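Local coordinates for nicotinate-nucleotide pyrophosphorylase (Pyrococcus furiosus, PDB 2I14), which probably catalyses the formation of nicotinate mononucleotide from nicotinate and phosphoribosyl pyrophosphate, a step of NAD(+) biosynthesis, at residues Ala46-Thr51 / Pro93-Glu98; Val77-Met82 / Pro363-Gly368; Ala307-Glu312 / Arg321-Gly326. One frame throughout, in Å; residues are numbered along the deposited sequence.

Contact 1 of 3, residues Ala46-Thr51 / Pro93-Glu98; sequences ADVTTT and PVLQIE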
loop_
_atom_site.group_PDB
_atom_site.type_symbol
_atom_site.label_atom_id
_atom_site.label_comp_id
_atom_site.label_asym_id
_atom_site.label_seq_id
_atom_site.Cartn_x
_atom_site.Cartn_y
_atom_site.Cartn_z
ATOM N N ALA A 46 15.532 -8.856 41.334
ATOM C CA ALA A 46 15.170 -8.096 40.151
ATOM C C ALA A 46 15.575 -8.870 38.890
ATOM O O ALA A 46 16.573 -9.594 38.868
ATOM C CB ALA A 46 15.833 -6.710 40.185
ATOM N N ASP A 47 14.764 -8.713 37.849
ATOM C CA ASP A 47 14.956 -9.367 36.565
ATOM C C ASP A 47 15.307 -8.343 35.494
ATOM O O ASP A 47 14.897 -7.178 35.565
ATOM C CB ASP A 47 13.650 -10.048 36.145
ATOM C CG ASP A 47 13.738 -11.563 36.149
ATOM O OD1 ASP A 47 14.724 -12.092 36.711
ATOM O OD2 ASP A 47 12.811 -12.221 35.603
ATOM N N VAL A 48 16.069 -8.781 34.499
ATOM C CA VAL A 48 16.415 -7.921 33.381
ATOM C C VAL A 48 15.934 -8.624 32.115
ATOM O O VAL A 48 16.378 -9.734 31.800
ATOM C CB VAL A 48 17.914 -7.670 33.299
ATOM C CG1 VAL A 48 18.229 -6.936 32.024
ATOM C CG2 VAL A 48 18.354 -6.828 34.472
ATOM N N THR A 49 14.996 -7.991 31.413
ATOM C CA THR A 49 14.434 -8.553 30.173
ATOM C C THR A 49 14.040 -7.451 29.185
ATOM O O THR A 49 14.333 -6.278 29.382
ATOM C CB THR A 49 13.143 -9.345 30.449
ATOM O OG1 THR A 49 12.152 -8.427 30.923
ATOM C CG2 THR A 49 13.357 -10.416 31.514
ATOM N N THR A 50 13.387 -7.853 28.108
ATOM C CA THR A 50 12.873 -6.914 27.112
ATOM C C THR A 50 11.592 -7.562 26.690
ATOM O O THR A 50 11.481 -8.791 26.694
ATOM C CB THR A 50 13.713 -6.781 25.809
ATOM O OG1 THR A 50 13.821 -8.053 25.164
ATOM C CG2 THR A 50 15.070 -6.273 26.101
ATOM N N THR A 51 10.627 -6.736 26.319
ATOM C CA THR A 51 9.338 -7.248 25.878
ATOM C C THR A 51 9.370 -7.301 24.367
ATOM O O THR A 51 8.444 -7.790 23.730
ATOM C CB THR A 51 8.190 -6.333 26.329
ATOM O OG1 THR A 51 8.462 -4.994 25.902
ATOM C CG2 THR A 51 8.044 -6.366 27.846
ATOM N N PRO A 93 14.774 -13.644 31.231
ATOM C CA PRO A 93 15.745 -12.875 32.014
ATOM C C PRO A 93 17.165 -13.197 31.559
ATOM O O PRO A 93 17.569 -14.349 31.509
ATOM C CB PRO A 93 15.479 -13.336 33.445
ATOM C CG PRO A 93 14.940 -14.720 33.261
ATOM C CD PRO A 93 14.000 -14.542 32.101
ATOM N N VAL A 94 17.919 -12.171 31.213
ATOM C CA VAL A 94 19.274 -12.388 30.769
ATOM C C VAL A 94 20.234 -12.153 31.928
ATOM O O VAL A 94 21.418 -12.487 31.842
ATOM C CB VAL A 94 19.617 -11.439 29.617
ATOM C CG1 VAL A 94 18.730 -11.733 28.420
ATOM C CG2 VAL A 94 19.460 -9.999 30.070
ATOM N N LEU A 95 19.715 -11.580 33.014
ATOM C CA LEU A 95 20.514 -11.293 34.210
ATOM C C LEU A 95 19.606 -10.946 35.391
ATOM O O LEU A 95 18.635 -10.201 35.236
ATOM C CB LEU A 95 21.484 -10.142 33.925
ATOM C CG LEU A 95 22.297 -9.587 35.099
ATOM C CD1 LEU A 95 23.500 -8.805 34.578
ATOM C CD2 LEU A 95 21.408 -8.703 35.966
ATOM N N GLN A 96 19.922 -11.488 36.565
ATOM C CA GLN A 96 19.132 -11.231 37.767
ATOM C C GLN A 96 20.004 -10.628 38.860
ATOM O O GLN A 96 21.230 -10.714 38.804
ATOM C CB GLN A 96 18.503 -12.530 38.268
ATOM C CG GLN A 96 17.649 -13.217 37.231
ATOM C CD GLN A 96 17.071 -14.536 37.720
ATOM O OE1 GLN A 96 17.811 -15.460 38.069
ATOM N NE2 GLN A 96 15.739 -14.632 37.744
ATOM N N ILE A 97 19.375 -9.990 39.837
ATOM C CA ILE A 97 20.117 -9.413 40.939
ATOM C C ILE A 97 19.339 -9.599 42.222
ATOM O O ILE A 97 18.125 -9.378 42.267
ATOM C CB ILE A 97 20.367 -7.925 40.760
ATOM C CG1 ILE A 97 21.178 -7.675 39.497
ATOM C CG2 ILE A 97 21.137 -7.398 41.961
ATOM C CD1 ILE A 97 21.529 -6.216 39.290
ATOM N N GLU A 98 20.037 -10.008 43.274
ATOM C CA GLU A 98 19.383 -10.220 44.549
ATOM C C GLU A 98 20.005 -9.369 45.646
ATOM O O GLU A 98 21.226 -9.228 45.725
ATOM C CB GLU A 98 19.450 -11.694 44.913
ATOM C CG GLU A 98 18.384 -12.102 45.883
ATOM C CD GLU A 98 18.202 -13.599 45.933
ATOM O OE1 GLU A 98 17.288 -14.058 46.656
ATOM O OE2 GLU A 98 18.973 -14.311 45.247
#
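Ala46 and Ile97 form an antiparallel hydrogen-bonded pair in which both partners give and take: Ala46 N donates to Ile97 O at 2.8 Å, and Ile97 N returns a bond to Ala46 O at 3.0 Å. Further along, Val94 N reaches Val48 O (2.9 Å), whereas the link from Val48 N to Leu95 O is weak and bent to 121°. Asp47 and Gln96, between these links, are a non-hydrogen-bonded pair joined through their side chains. Gln96 NE2 donates to the syn lone pair of Asp47 OD1 at 2.9 Å, and that oxygen lies in the plane of the amide. Gln96 sets CG anti to its carbonyl carbon (chi1 -57°) and runs extended to CD, which brings the amide alongside the carboxylate, the two planes 36° apart. Strands 43-49 and 95-98 are neighbours in the large antiparallel sheet, to which the quinolinate phosphoribosyltransferase-type N-terminal domain contributes both. The face bearing Ala46, Val48, Leu95 and Ile97 is apolar: Val48 CG2 meets Leu95 CD2 at 3.9 Å, and helices 65-72 and 108-131 cover it. On the Asp47 face, Pro93 CB lies 3.6 Å from both Asp47 OD1 and Asp47 OD2. An alanine in place of Asp47 would probably leave the buried Gln96 NE2 without its acceptor and the amide freer to turn. Beside Pro93, the methyl CG2 of Thr49 rests 3.5 Å from Pro93 CA.

Contact 2 of 3, residues Val77-Met82 / Pro363-Gly368; sequences VNVYAM and PIIENG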
loop_
_atom_site.group_PDB
_atom_site.type_symbol
_atom_site.label_atom_id
_atom_site.label_comp_id
_atom_site.label_asym_id
_atom_site.label_seq_id
_atom_site.Cartn_x
_atom_site.Cartn_y
_atom_site.Cartn_z
ATOM N N VAL A 77 25.138 -7.683 46.930
ATOM C CA VAL A 77 24.180 -8.458 46.144
ATOM C C VAL A 77 24.739 -9.642 45.360
ATOM O O VAL A 77 25.947 -9.784 45.186
ATOM C CB VAL A 77 23.460 -7.555 45.119
ATOM C CG1 VAL A 77 22.668 -6.466 45.831
ATOM C CG2 VAL A 77 24.487 -6.945 44.170
ATOM N N ASN A 78 23.828 -10.490 44.889
ATOM C CA ASN A 78 24.187 -11.639 44.067
ATOM C C ASN A 78 23.781 -11.299 42.641
ATOM O O ASN A 78 22.783 -10.611 42.420
ATOM C CB ASN A 78 23.447 -12.899 44.507
ATOM C CG ASN A 78 23.879 -13.371 45.867
ATOM O OD1 ASN A 78 25.035 -13.195 46.256
ATOM N ND2 ASN A 78 22.958 -13.988 46.600
ATOM N N VAL A 79 24.548 -11.774 41.672
ATOM C CA VAL A 79 24.238 -11.484 40.286
ATOM C C VAL A 79 24.346 -12.731 39.420
ATOM O O VAL A 79 25.445 -13.198 39.114
ATOM C CB VAL A 79 25.188 -10.408 39.727
ATOM C CG1 VAL A 79 24.761 -10.035 38.324
ATOM C CG2 VAL A 79 25.207 -9.191 40.637
ATOM N N TYR A 80 23.203 -13.286 39.033
ATOM C CA TYR A 80 23.196 -14.472 38.179
ATOM C C TYR A 80 23.027 -13.969 36.749
ATOM O O TYR A 80 22.431 -12.913 36.520
ATOM C CB TYR A 80 22.042 -15.405 38.554
ATOM C CG TYR A 80 21.801 -15.505 40.045
ATOM C CD1 TYR A 80 21.310 -14.410 40.760
ATOM C CD2 TYR A 80 22.036 -16.694 40.736
ATOM C CE1 TYR A 80 21.053 -14.494 42.127
ATOM C CE2 TYR A 80 21.779 -16.793 42.106
ATOM C CZ TYR A 80 21.284 -15.687 42.797
ATOM O OH TYR A 80 20.988 -15.767 44.147
ATOM N N ALA A 81 23.555 -14.705 35.784
ATOM C CA ALA A 81 23.440 -14.262 34.406
ATOM C C ALA A 81 23.625 -15.381 33.390
ATOM O O ALA A 81 23.882 -16.535 33.743
ATOM C CB ALA A 81 24.448 -13.151 34.137
ATOM N N MET A 82 23.459 -15.019 32.123
ATOM C CA MET A 82 23.648 -15.939 31.022
ATOM C C MET A 82 25.047 -15.618 30.537
ATOM O O MET A 82 25.531 -14.509 30.718
ATOM C CB MET A 82 22.668 -15.655 29.882
ATOM C CG MET A 82 21.205 -15.999 30.126
ATOM S SD MET A 82 20.254 -15.805 28.569
ATOM C CE MET A 82 18.617 -16.276 29.132
ATOM N N PRO A 363 25.478 -18.189 38.504
ATOM C CA PRO A 363 26.049 -17.200 39.428
ATOM C C PRO A 363 27.347 -16.581 38.908
ATOM O O PRO A 363 28.258 -17.305 38.491
ATOM C CB PRO A 363 26.276 -18.010 40.702
ATOM C CG PRO A 363 25.196 -19.028 40.644
ATOM C CD PRO A 363 25.240 -19.466 39.200
ATOM N N ILE A 364 27.426 -15.249 38.921
ATOM C CA ILE A 364 28.639 -14.567 38.470
ATOM C C ILE A 364 29.190 -13.642 39.558
ATOM O O ILE A 364 30.370 -13.298 39.547
ATOM C CB ILE A 364 28.415 -13.748 37.159
ATOM C CG1 ILE A 364 27.780 -12.401 37.469
ATOM C CG2 ILE A 364 27.540 -14.535 36.190
ATOM C CD1 ILE A 364 27.893 -11.442 36.334
ATOM N N ILE A 365 28.329 -13.237 40.484
ATOM C CA ILE A 365 28.748 -12.387 41.588
ATOM C C ILE A 365 28.079 -12.795 42.886
ATOM O O ILE A 365 26.863 -12.669 43.049
ATOM C CB ILE A 365 28.463 -10.892 41.337
ATOM C CG1 ILE A 365 29.628 -10.279 40.561
ATOM C CG2 ILE A 365 28.265 -10.160 42.666
ATOM C CD1 ILE A 365 29.589 -8.766 40.473
ATOM N N GLU A 366 28.895 -13.296 43.806
ATOM C CA GLU A 366 28.421 -13.720 45.112
ATOM C C GLU A 366 28.776 -12.643 46.136
ATOM O O GLU A 366 29.942 -12.447 46.482
ATOM C CB GLU A 366 29.058 -15.059 45.493
ATOM C CG GLU A 366 28.676 -15.541 46.878
ATOM C CD GLU A 366 27.175 -15.563 47.086
ATOM O OE1 GLU A 366 26.511 -16.443 46.494
ATOM O OE2 GLU A 366 26.660 -14.693 47.834
ATOM N N ASN A 367 27.752 -11.938 46.599
ATOM C CA ASN A 367 27.921 -10.871 47.567
ATOM C C ASN A 367 29.055 -9.919 47.190
ATOM O O ASN A 367 30.033 -9.777 47.914
ATOM C CB ASN A 367 28.158 -11.456 48.955
ATOM C CG ASN A 367 28.252 -10.388 50.025
ATOM O OD1 ASN A 367 27.431 -9.471 50.074
ATOM N ND2 ASN A 367 29.250 -10.503 50.895
ATOM N N GLY A 368 28.906 -9.270 46.041
ATOM C CA GLY A 368 29.906 -8.326 45.581
ATOM C C GLY A 368 31.206 -8.959 45.136
ATOM O O GLY A 368 32.149 -8.261 44.784
#
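Val79 and Ile365 pair in antiparallel fashion, Val79 N donating to Ile365 O at 2.8 Å, while strands 77-81 and 363-365 run at 137° to one another. A classic beta bulge interrupts the register here: Ile364 and Ile365 both face Val79, and Val79 O accepts from Ile364 N (2.9 Å) and from Ile365 N (3.2 Å). Beyond the bulge Tyr80 stands opposite Pro363, and at the other end Gly368 N closes on Val77 O at 3.1 Å. The bulge sits where strand 77-81, from the N-terminal domain, joins strand 357-365, from the C-terminal part, in one antiparallel sheet.

The two isoleucines approach Val79 differently. Ile365 lies beside it and points the same way, its CB 3.7 Å from Val79 CB; Ile364 comes in at a slant, CG1 reaching Val79 CG1. Val79 sets CG1 anti to its backbone N (chi1 -175°), which hands one methyl to Ile364 and turns CG2 to Ile365. Helix 65-72 packs over this patch through Ala69 and Leu72. On the other face the Tyr80 ring meets Pro363 obliquely, and its hydroxyl is hydrogen-bonded to Glu98. Asn78 takes part through its side-chain oxygen. The bent Glu366 chain runs alongside the Asn78 amide without bonding to it, carboxylate and amide planes 75° apart. Asn367 N donates to Asn78 OD1 at 3.0 Å, nearly in line with the side-chain carbonyl.

Contact 3 of 3, residues Ala307-Glu312 / Arg321-Gly326; sequences ALDIVE and RGKLSG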
loop_
_atom_site.group_PDB
_atom_site.type_symbol
_atom_site.label_atom_id
_atom_site.label_comp_id
_atom_site.label_asym_id
_atom_site.label_seq_id
_atom_site.Cartn_x
_atom_site.Cartn_y
_atom_site.Cartn_z
ATOM N N ALA A 307 15.024 -3.812 30.555
ATOM C CA ALA A 307 14.500 -3.191 31.762
ATOM C C ALA A 307 14.739 -4.041 33.006
ATOM O O ALA A 307 14.701 -5.265 32.948
ATOM C CB ALA A 307 13.013 -2.910 31.600
ATOM N N LEU A 308 14.990 -3.376 34.129
ATOM C CA LEU A 308 15.221 -4.052 35.404
ATOM C C LEU A 308 13.937 -3.980 36.238
ATOM O O LEU A 308 13.510 -2.898 36.651
ATOM C CB LEU A 308 16.373 -3.364 36.154
ATOM C CG LEU A 308 16.806 -3.906 37.522
ATOM C CD1 LEU A 308 15.779 -3.590 38.611
ATOM C CD2 LEU A 308 17.010 -5.406 37.402
ATOM N N ASP A 309 13.317 -5.127 36.490
ATOM C CA ASP A 309 12.083 -5.145 37.276
ATOM C C ASP A 309 12.064 -6.190 38.386
ATOM O O ASP A 309 12.292 -7.372 38.136
ATOM C CB ASP A 309 10.878 -5.405 36.376
ATOM C CG ASP A 309 10.846 -4.505 35.164
ATOM O OD1 ASP A 309 11.141 -3.297 35.296
ATOM O OD2 ASP A 309 10.510 -5.005 34.074
ATOM N N ILE A 310 11.775 -5.751 39.611
ATOM C CA ILE A 310 11.694 -6.671 40.747
ATOM C C ILE A 310 10.521 -7.629 40.536
ATOM O O ILE A 310 9.371 -7.218 40.428
ATOM C CB ILE A 310 11.544 -5.903 42.078
ATOM C CG1 ILE A 310 10.695 -4.658 41.868
ATOM C CG2 ILE A 310 12.909 -5.485 42.588
ATOM C CD1 ILE A 310 10.786 -3.677 43.015
ATOM N N VAL A 311 10.844 -8.912 40.443
ATOM C CA VAL A 311 9.857 -9.959 40.217
ATOM C C VAL A 311 9.591 -10.776 41.480
ATOM O O VAL A 311 8.744 -11.669 41.487
ATOM C CB VAL A 311 10.330 -10.916 39.124
ATOM C CG1 VAL A 311 10.681 -10.137 37.871
ATOM C CG2 VAL A 311 11.530 -11.686 39.613
ATOM N N GLU A 312 10.327 -10.468 42.545
ATOM C CA GLU A 312 10.160 -11.166 43.811
ATOM C C GLU A 312 10.726 -10.342 44.966
ATOM O O GLU A 312 11.836 -9.811 44.880
ATOM C CB GLU A 312 10.850 -12.529 43.752
ATOM C CG GLU A 312 10.323 -13.531 44.774
ATOM C CD GLU A 312 10.956 -14.907 44.639
ATOM O OE1 GLU A 312 12.184 -15.019 44.865
ATOM O OE2 GLU A 312 10.226 -15.870 44.307
ATOM N N ARG A 321 2.485 -4.509 36.430
ATOM C CA ARG A 321 1.732 -4.861 35.209
ATOM C C ARG A 321 2.589 -5.096 33.972
ATOM O O ARG A 321 3.525 -4.344 33.692
ATOM C CB ARG A 321 0.703 -3.775 34.863
ATOM C CG ARG A 321 -0.360 -3.508 35.918
ATOM C CD ARG A 321 -1.224 -2.317 35.514
ATOM N NE ARG A 321 -2.129 -2.640 34.412
ATOM C CZ ARG A 321 -2.863 -1.748 33.752
ATOM N NH1 ARG A 321 -2.796 -0.464 34.071
ATOM N NH2 ARG A 321 -3.684 -2.144 32.785
ATOM N N GLY A 322 2.244 -6.136 33.220
ATOM C CA GLY A 322 2.985 -6.443 32.014
ATOM C C GLY A 322 4.344 -7.057 32.265
ATOM O O GLY A 322 5.122 -7.229 31.341
ATOM N N LYS A 323 4.635 -7.381 33.519
ATOM C CA LYS A 323 5.908 -7.991 33.878
ATOM C C LYS A 323 5.650 -9.375 34.497
ATOM O O LYS A 323 4.677 -9.568 35.233
ATOM C CB LYS A 323 6.664 -7.105 34.877
ATOM C CG LYS A 323 8.178 -7.086 34.674
ATOM C CD LYS A 323 8.794 -8.496 34.601
ATOM C CE LYS A 323 10.288 -8.446 34.246
ATOM N NZ LYS A 323 10.879 -9.789 33.992
ATOM N N LEU A 324 6.513 -10.336 34.183
ATOM C CA LEU A 324 6.378 -11.683 34.713
ATOM C C LEU A 324 6.868 -11.705 36.147
ATOM O O LEU A 324 7.825 -11.020 36.499
ATOM C CB LEU A 324 7.176 -12.649 33.859
ATOM C CG LEU A 324 6.649 -12.724 32.417
ATOM C CD1 LEU A 324 7.556 -13.641 31.595
ATOM C CD2 LEU A 324 5.205 -13.228 32.406
ATOM N N SER A 325 6.213 -12.510 36.972
ATOM C CA SER A 325 6.543 -12.568 38.386
ATOM C C SER A 325 7.285 -13.821 38.814
ATOM O O SER A 325 7.122 -14.886 38.224
ATOM C CB SER A 325 5.248 -12.449 39.195
ATOM O OG SER A 325 5.462 -11.821 40.445
ATOM N N GLY A 326 8.109 -13.682 39.849
ATOM C CA GLY A 326 8.838 -14.824 40.379
ATOM C C GLY A 326 10.268 -15.043 39.933
ATOM O O GLY A 326 10.703 -14.502 38.918
#
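Lys323 slants across Asp309 with its methylene chain, not its amine, against the carboxylate: Lys323 CE lies 3.5 Å from Asp309 OD2 and 3.8 Å from Asp309 CB. Asp309 turns CG anti to its own carbonyl carbon (chi1 -50°), and this lays OD2 along the lysine chain. The lysine bends once, at chi2 (-52°), and then runs extended, so NZ passes beyond the acid and remains 4.8 Å from Asp309 OD2, too far for a salt bridge. Val311 also crosses this chain obliquely. Its CG1 methyl is 3.9 Å from Lys323 NZ and 4.1 Å from Lys323 CD, and the same methyl is turned to the carbonyl oxygen of Leu324. The other methyl, CG2, lies between the backbone N and the carbonyl carbon of its own residue and faces the peptide of Gly326.

Across the two segments, backbone bonding is confined to one carbonyl. Gly326 N donates to Val311 O at 2.7 Å, and Ser325 OG adds a weak bond to that oxygen at 3.4 Å. The loop 321-326 packs on strand 307-313, at the site of a classic beta bulge where Val311 and Glu312 both face Leu45 of the adjoining strand 43-49. The same loop is an assembly surface: Arg321 makes salt bridges to Asp219 of the second subunit and to Asp215 and Glu220 of a third, while Leu324 packs on Trp259 of the second.

Lys323 NZ has a long, weak ion pair with Asp47, so attraction from two acids, Asp47 and Asp309, is likely to steady the amine, although neither grips it closely.

How the contacts relate
Contacts 1 and 2 pair strands of one antiparallel sheet; contact 3 lays a loop on its strand 307-313. Contact 1 is the middle member, its centre 12 Å from that of contact 2 and 8 Å from that of contact 3. Gln96 N to Tyr80 O (2.9 Å) joins it to contact 2, Asp309 N to Asp47 O (2.7 Å) to contact 3. Contacts 2 and 3 do not touch (nearest atoms about 9 Å apart). The Asp309 side chain of contact 3 is about 5 Å from a bound PCP, a substrate analogue, and about 9 Å from a zinc ion; Ala46 of contact 1 has its side chain about 11 Å from PCP. Contact 2 lies away from the ligand pocket and both zinc sites.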